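Local structure of putative carboxylesterase (Lactobacillus plantarum WCFS1, 3BJR) at residues Q114-E118 and W119-P123; L250-A253 and N254-T257; H270-T273 and L274-W278. The protein is a putative carboxylesterase, probably an alpha/beta-hydrolase-type enzyme that hydrolyses carboxylic ester bonds. One frame throughout, in Å; residues are numbered along the deposited sequence.

Overall arrangement
The three contacts are local, each within one continuous run of chain, and follow one another in series around a mainly parallel sheet flanked by helices, as in alpha/beta hydrolases. Contact 1 turns the chain from helix 116-119 into strand 121-122; its centre lies about 31 Å from that of contact 2 and about 24 Å from that of contact 3, and it touches neither. Contacts 2 and 3 sit on successive helices, 248-257 and 270-281, with centres about 15 Å apart, and meet where Ala255 O packs on Trp271 CZ2 at 3.6 Å. Contact 2 lies by Ser132 of a probable nucleophile elbow, whereas contact 3 reaches the second subunit.

Contact 1 of 3, residues Q114-E118 and W119-P123; sequences QHAAE and WHIDP
Ile121 N donates to Ala116 O over 2.9 Å in a nearly straight bond (167°), the i+5 to i bond of a Schellman motif that ends the short helix 116-119. His120, with positive phi, turns the chain; its N makes the motif's other bond, long and weak, to Ala117 O at 3.4 Å. Trp119 N is shared weakly between the carbonyl oxygens of His115 and Ala116. Beside this turn a His-carboxylate bond fixes the His115 ring: ND1 donates to Glu118 OE2 at 2.7 Å, with the oxygen in the imidazole plane but the nitrogen well above the plane of the carboxylate. Glu118 reaches it by setting CG between its own backbone N and carbonyl carbon (chi1 56°) and bending again at chi2, which folds the acid back along the turn.

The CB of His115 sits over one face of the Trp119 six-membered ring, 3.9 Å from its centroid, a CH-pi contact, while the imidazole itself lies oblique to the indole. Trp119 and Ile121 join the turn to the body of the fold: Trp119 packs on Leu111 and Ile121 on Leu112 of helix 100-114, Ile121 also touches Phe84, and Trp119 O accepts from Gln82 NE2. The methyl of Ala116 meets both Ile121 and the ring of Pro123, its CB 4.0 Å from Ile121 CB and 4.1 Å from Pro123 CB.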
loop_
_atom_site.group_PDB
_atom_site.type_symbol
_atom_site.label_atom_id
_atom_site.label_comp_id
_atom_site.label_asym_id
_atom_site.label_seq_id
_atom_site.Cartn_x
_atom_site.Cartn_y
_atom_site.Cartn_z
ATOM N N GLN A 114 6.399 28.223 -16.890
ATOM C CA GLN A 114 6.555 29.480 -17.531
ATOM C C GLN A 114 6.439 30.630 -16.558
ATOM O O GLN A 114 7.061 31.657 -16.775
ATOM C CB GLN A 114 5.450 29.671 -18.590
ATOM C CG GLN A 114 5.618 28.735 -19.801
ATOM C CD GLN A 114 4.635 29.018 -20.906
ATOM O OE1 GLN A 114 3.506 29.445 -20.657
ATOM N NE2 GLN A 114 5.074 28.795 -22.149
ATOM N N HIS A 115 5.585 30.499 -15.544
ATOM C CA HIS A 115 5.298 31.618 -14.637
ATOM C C HIS A 115 5.781 31.356 -13.227
ATOM O O HIS A 115 5.340 31.982 -12.280
ATOM C CB HIS A 115 3.795 31.904 -14.673
ATOM C CG HIS A 115 3.339 32.416 -15.997
ATOM N ND1 HIS A 115 3.581 33.710 -16.406
ATOM C CD2 HIS A 115 2.733 31.800 -17.039
ATOM C CE1 HIS A 115 3.118 33.875 -17.633
ATOM N NE2 HIS A 115 2.593 32.735 -18.039
ATOM N N ALA A 116 6.714 30.437 -13.111
ATOM C CA ALA A 116 7.210 30.021 -11.830
ATOM C C ALA A 116 7.759 31.174 -11.022
ATOM O O ALA A 116 7.468 31.291 -9.830
ATOM C CB ALA A 116 8.257 28.919 -12.009
ATOM N N ALA A 117 8.546 32.038 -11.644
ATOM C CA ALA A 117 9.190 33.110 -10.925
ATOM C C ALA A 117 8.163 34.048 -10.274
ATOM O O ALA A 117 8.260 34.388 -9.095
ATOM C CB ALA A 117 10.137 33.911 -11.859
ATOM N N GLU A 118 7.171 34.453 -11.043
ATOM C CA GLU A 118 6.205 35.424 -10.525
ATOM C C GLU A 118 5.155 34.827 -9.558
ATOM O O GLU A 118 4.466 35.566 -8.858
ATOM C CB GLU A 118 5.563 36.220 -11.650
ATOM C CG GLU A 118 4.900 35.464 -12.712
ATOM C CD GLU A 118 5.726 35.320 -14.000
ATOM O OE1 GLU A 118 6.958 34.903 -13.993
ATOM O OE2 GLU A 118 5.050 35.585 -15.033
ATOM N N TRP A 119 5.090 33.501 -9.526
ATOM C CA TRP A 119 4.221 32.715 -8.635
ATOM C C TRP A 119 4.938 31.976 -7.515
ATOM O O TRP A 119 4.299 31.238 -6.773
ATOM C CB TRP A 119 3.428 31.704 -9.439
ATOM C CG TRP A 119 2.347 32.328 -10.308
ATOM C CD1 TRP A 119 1.828 33.590 -10.220
ATOM C CD2 TRP A 119 1.614 31.664 -11.335
ATOM N NE1 TRP A 119 0.835 33.758 -11.164
ATOM C CE2 TRP A 119 0.684 32.582 -11.854
ATOM C CE3 TRP A 119 1.660 30.363 -11.871
ATOM C CZ2 TRP A 119 -0.171 32.262 -12.891
ATOM C CZ3 TRP A 119 0.799 30.040 -12.884
ATOM C CH2 TRP A 119 -0.107 30.990 -13.393
ATOM N N HIS A 120 6.237 32.211 -7.381
ATOM C CA HIS A 120 7.100 31.624 -6.362
ATOM C C HIS A 120 7.079 30.145 -6.320
ATOM O O HIS A 120 7.047 29.561 -5.251
ATOM C CB HIS A 120 6.761 32.182 -4.982
ATOM C CG HIS A 120 6.843 33.666 -4.927
ATOM N ND1 HIS A 120 5.728 34.463 -4.804
ATOM C CD2 HIS A 120 7.898 34.503 -5.053
ATOM C CE1 HIS A 120 6.097 35.725 -4.813
ATOM N NE2 HIS A 120 7.407 35.779 -4.970
ATOM N N ILE A 121 7.069 29.551 -7.505
ATOM C CA ILE A 121 7.073 28.131 -7.673
ATOM C C ILE A 121 8.488 27.660 -7.996
ATOM O O ILE A 121 9.185 28.214 -8.813
ATOM C CB ILE A 121 6.098 27.690 -8.811
ATOM C CG1 ILE A 121 4.636 28.018 -8.444
ATOM C CG2 ILE A 121 6.258 26.220 -9.152
ATOM C CD1 ILE A 121 3.659 27.742 -9.553
ATOM N N ASP A 122 8.885 26.588 -7.361
ATOM C CA ASP A 122 10.105 25.929 -7.670
ATOM C C ASP A 122 9.733 25.103 -8.911
ATOM O O ASP A 122 8.966 24.141 -8.810
ATOM C CB ASP A 122 10.498 25.047 -6.510
ATOM C CG ASP A 122 11.744 24.260 -6.777
ATOM O OD1 ASP A 122 12.081 24.049 -7.963
ATOM O OD2 ASP A 122 12.366 23.830 -5.797
ATOM N N PRO A 123 10.325 25.426 -10.080
ATOM C CA PRO A 123 9.887 24.727 -11.305
ATOM C C PRO A 123 10.318 23.270 -11.357
ATOM O O PRO A 123 9.936 22.558 -12.284
ATOM C CB PRO A 123 10.544 25.529 -12.433
ATOM C CG PRO A 123 11.789 26.119 -11.806
ATOM C CD PRO A 123 11.458 26.338 -10.330
#

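Contact 2 of 3, residues L250-A253 and N254-T257; sequences LALA and NAQT
Asn254 N bonds to Leu250 O at 2.8 Å, opening a run of four i to i+4 backbone bonds that define these two turns of alpha-helix. Ala255 N to Ala251 O and Gln256 N to Leu252 O continue it, and Thr257 N closes on Ala253 O at 2.8 Å.

Side-chain polar contacts are fewer. Thr257 OG1 turns back on the same Ala253 oxygen, a weak hydrogen bond of 3.0 Å, so that carbonyl is met by both the backbone N-H and, weakly, the hydroxyl of Thr257. The torsion that places OG1 anti to the Thr257 carbonyl carbon (chi1 -65°) brings it beside the backbone N and hence back toward the preceding turn. The amide of Asn254 also lies near a carbonyl, but ND2 is 3.5 Å from Leu250 O at a poor angle and makes no bond there.

Van der Waals packing is light. ND2 of Asn254 rests against the branch of Leu250, 3.7 Å from its CG, the two side chains meeting at a slant. The apolar touch is on another flank, Leu252 CD1 to Ala255 CB at 4.2 Å.

Within the fold, Ala251 and Ala255 pack on Tyr169, and Ala251 also on His245. Leu252 reaches Ser132 of the probable nucleophile elbow, while Leu252 and Gln256 lean on Gln68 of helix 66-77, where Ser71 OG bonds to Gln256 O.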
loop_
_atom_site.group_PDB
_atom_site.type_symbol
_atom_site.label_atom_id
_atom_site.label_comp_id
_atom_site.label_asym_id
_atom_site.label_seq_id
_atom_site.Cartn_x
_atom_site.Cartn_y
_atom_site.Cartn_z
ATOM N N LEU A 250 -17.591 7.313 -1.221
ATOM C CA LEU A 250 -17.484 7.651 0.187
ATOM C C LEU A 250 -16.022 7.987 0.552
ATOM O O LEU A 250 -15.773 8.961 1.253
ATOM C CB LEU A 250 -17.956 6.477 1.062
ATOM C CG LEU A 250 -17.829 6.577 2.607
ATOM C CD1 LEU A 250 -18.863 7.626 3.149
ATOM C CD2 LEU A 250 -17.931 5.184 3.360
ATOM N N ALA A 251 -15.077 7.158 0.092
ATOM C CA ALA A 251 -13.638 7.325 0.333
ATOM C C ALA A 251 -13.120 8.713 -0.123
ATOM O O ALA A 251 -12.428 9.410 0.619
ATOM C CB ALA A 251 -12.846 6.185 -0.357
ATOM N N LEU A 252 -13.477 9.132 -1.325
ATOM C CA LEU A 252 -13.025 10.415 -1.812
ATOM C C LEU A 252 -13.792 11.553 -1.101
ATOM O O LEU A 252 -13.205 12.592 -0.847
ATOM C CB LEU A 252 -13.133 10.482 -3.360
ATOM C CG LEU A 252 -12.579 11.735 -4.088
ATOM C CD1 LEU A 252 -11.225 12.218 -3.551
ATOM C CD2 LEU A 252 -12.516 11.467 -5.597
ATOM N N ALA A 253 -15.086 11.356 -0.788
ATOM C CA ALA A 253 -15.871 12.326 -0.024
ATOM C C ALA A 253 -15.201 12.543 1.329
ATOM O O ALA A 253 -15.042 13.679 1.762
ATOM C CB ALA A 253 -17.306 11.854 0.182
ATOM N N ASN A 254 -14.821 11.453 2.007
ATOM C CA ASN A 254 -14.122 11.560 3.279
ATOM C C ASN A 254 -12.787 12.299 3.144
ATOM O O ASN A 254 -12.518 13.181 3.952
ATOM C CB ASN A 254 -13.925 10.188 3.942
ATOM C CG ASN A 254 -15.227 9.631 4.516
ATOM O OD1 ASN A 254 -16.163 10.385 4.836
ATOM N ND2 ASN A 254 -15.300 8.306 4.638
ATOM N N ALA A 255 -11.989 11.972 2.119
ATOM C CA ALA A 255 -10.693 12.638 1.841
ATOM C C ALA A 255 -10.834 14.164 1.738
ATOM O O ALA A 255 -10.024 14.919 2.252
ATOM C CB ALA A 255 -10.085 12.084 0.533
ATOM N N GLN A 256 -11.861 14.591 1.030
ATOM C CA GLN A 256 -12.193 15.998 0.856
ATOM C C GLN A 256 -12.687 16.630 2.159
ATOM O O GLN A 256 -12.188 17.657 2.618
ATOM C CB GLN A 256 -13.306 16.114 -0.203
ATOM C CG GLN A 256 -14.168 17.359 -0.075
ATOM C CD GLN A 256 -15.356 17.316 -0.977
ATOM O OE1 GLN A 256 -15.471 16.415 -1.813
ATOM N NE2 GLN A 256 -16.264 18.292 -0.820
ATOM N N THR A 257 -13.706 15.989 2.718
ATOM C CA THR A 257 -14.458 16.457 3.888
ATOM C C THR A 257 -13.776 16.293 5.230
ATOM O O THR A 257 -14.097 17.030 6.151
ATOM C CB THR A 257 -15.846 15.674 3.972
ATOM O OG1 THR A 257 -16.671 15.997 2.831
ATOM C CG2 THR A 257 -16.623 15.958 5.286
#

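Contact 3 of 3, residues H270-T273 and L274-W278; sequences HWLT and LALEW
Leu272 and Leu276, one turn apart on helix 270-281, form the tightly packed flank: CG of Leu272 is 3.8 Å from CD1 of Leu276, and the two isobutyl groups pass at an angle. Leu276 leans back toward the preceding turn, its CG anti to the carbonyl carbon (chi1 -66°), to meet Leu272, which stands nearly straight out from the helix. Both press on Phe76 of helix 66-77, and Leu272 also touches Ala75 there. Further round, the Trp271 ring runs almost parallel to that of Trp211, and Leu274 and Ala275 lie on Phe209 of strand 208-213.

The other flank is looser and more polar. Thr273 and Glu277 lie alongside each other and point the same way, Thr273 CG2 lying 3.6 Å from Glu277 OE2. Glu277 is exposed, yet this flank faces the second subunit: His270 packs on Glu277 of that subunit, and Thr273 and Glu277 pack on its His270.

Beneath both flanks run regular backbone bonds, among them Leu276 N to Leu272 O at 2.9 Å and Glu277 N to Thr273 O at 3.0 Å. Most of the apolar side chains thus pack on the sheet and helix 66-77, beside a polar edge of His270, Thr273 and Glu277 set against His270 and Glu277 of the second subunit; Leu274 does both, touching Phe209 of its own chain and Phe243 of the second subunit.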
loop_
_atom_site.group_PDB
_atom_site.type_symbol
_atom_site.label_atom_id
_atom_site.label_comp_id
_atom_site.label_asym_id
_atom_site.label_seq_id
_atom_site.Cartn_x
_atom_site.Cartn_y
_atom_site.Cartn_z
ATOM N N HIS A 270 -4.467 9.919 7.341
ATOM C CA HIS A 270 -3.200 9.236 7.070
ATOM C C HIS A 270 -2.774 9.332 5.607
ATOM O O HIS A 270 -1.584 9.420 5.336
ATOM C CB HIS A 270 -3.202 7.757 7.524
ATOM C CG HIS A 270 -3.359 7.578 8.990
ATOM N ND1 HIS A 270 -4.343 6.785 9.541
ATOM C CD2 HIS A 270 -2.683 8.123 10.028
ATOM C CE1 HIS A 270 -4.246 6.831 10.858
ATOM N NE2 HIS A 270 -3.263 7.649 11.180
ATOM N N TRP A 271 -3.704 9.313 4.656
ATOM C CA TRP A 271 -3.287 9.415 3.261
ATOM C C TRP A 271 -2.523 10.720 3.036
ATOM O O TRP A 271 -1.573 10.740 2.284
ATOM C CB TRP A 271 -4.449 9.340 2.286
ATOM C CG TRP A 271 -5.419 10.447 2.362
ATOM C CD1 TRP A 271 -6.591 10.442 3.041
ATOM C CD2 TRP A 271 -5.343 11.719 1.708
ATOM N NE1 TRP A 271 -7.235 11.634 2.877
ATOM C CE2 TRP A 271 -6.493 12.438 2.066
ATOM C CE3 TRP A 271 -4.409 12.327 0.869
ATOM C CZ2 TRP A 271 -6.732 13.730 1.622
ATOM C CZ3 TRP A 271 -4.662 13.605 0.418
ATOM C CH2 TRP A 271 -5.813 14.282 0.786
ATOM N N LEU A 272 -2.939 11.802 3.694
ATOM C CA LEU A 272 -2.279 13.089 3.552
ATOM C C LEU A 272 -0.927 13.072 4.273
ATOM O O LEU A 272 0.073 13.464 3.721
ATOM C CB LEU A 272 -3.185 14.218 4.052
ATOM C CG LEU A 272 -2.678 15.649 3.814
ATOM C CD1 LEU A 272 -2.380 16.016 2.314
ATOM C CD2 LEU A 272 -3.698 16.573 4.431
ATOM N N THR A 273 -0.874 12.641 5.515
ATOM C CA THR A 273 0.417 12.525 6.199
ATOM C C THR A 273 1.407 11.740 5.362
ATOM O O THR A 273 2.525 12.150 5.183
ATOM C CB THR A 273 0.243 11.829 7.553
ATOM O OG1 THR A 273 -0.650 12.623 8.333
ATOM C CG2 THR A 273 1.532 11.690 8.270
ATOM N N LEU A 274 0.944 10.654 4.766
ATOM C CA LEU A 274 1.806 9.762 3.997
ATOM C C LEU A 274 2.270 10.394 2.694
ATOM O O LEU A 274 3.456 10.342 2.358
ATOM C CB LEU A 274 1.099 8.416 3.774
ATOM C CG LEU A 274 0.878 7.528 5.003
ATOM C CD1 LEU A 274 0.045 6.293 4.610
ATOM C CD2 LEU A 274 2.166 7.138 5.633
ATOM N N ALA A 275 1.355 11.036 1.987
ATOM C CA ALA A 275 1.700 11.749 0.743
ATOM C C ALA A 275 2.693 12.877 1.008
ATOM O O ALA A 275 3.639 13.034 0.280
ATOM C CB ALA A 275 0.434 12.300 0.002
ATOM N N LEU A 276 2.469 13.653 2.056
ATOM C CA LEU A 276 3.344 14.774 2.369
ATOM C C LEU A 276 4.733 14.305 2.755
ATOM O O LEU A 276 5.715 14.905 2.363
ATOM C CB LEU A 276 2.733 15.648 3.482
ATOM C CG LEU A 276 1.437 16.386 3.145
ATOM C CD1 LEU A 276 0.855 17.002 4.403
ATOM C CD2 LEU A 276 1.669 17.436 2.096
ATOM N N GLU A 277 4.817 13.245 3.539
ATOM C CA GLU A 277 6.108 12.703 3.927
ATOM C C GLU A 277 6.892 12.165 2.725
ATOM O O GLU A 277 8.086 12.383 2.618
ATOM C CB GLU A 277 5.941 11.613 4.970
ATOM C CG GLU A 277 5.443 12.119 6.291
ATOM C CD GLU A 277 5.528 11.075 7.397
ATOM O OE1 GLU A 277 6.006 9.947 7.137
ATOM O OE2 GLU A 277 5.123 11.396 8.543
ATOM N N TRP A 278 6.200 11.486 1.830
ATOM C CA TRP A 278 6.802 10.947 0.629
ATOM C C TRP A 278 7.290 12.063 -0.276
ATOM O O TRP A 278 8.401 11.998 -0.791
ATOM C CB TRP A 278 5.811 10.064 -0.105
ATOM C CG TRP A 278 6.345 9.429 -1.324
ATOM C CD1 TRP A 278 7.104 8.286 -1.410
ATOM C CD2 TRP A 278 6.150 9.884 -2.657
ATOM N NE1 TRP A 278 7.384 8.022 -2.728
ATOM C CE2 TRP A 278 6.783 8.972 -3.508
ATOM C CE3 TRP A 278 5.471 10.980 -3.214
ATOM C CZ2 TRP A 278 6.796 9.132 -4.859
ATOM C CZ3 TRP A 278 5.463 11.113 -4.556
ATOM C CH2 TRP A 278 6.135 10.215 -5.364
#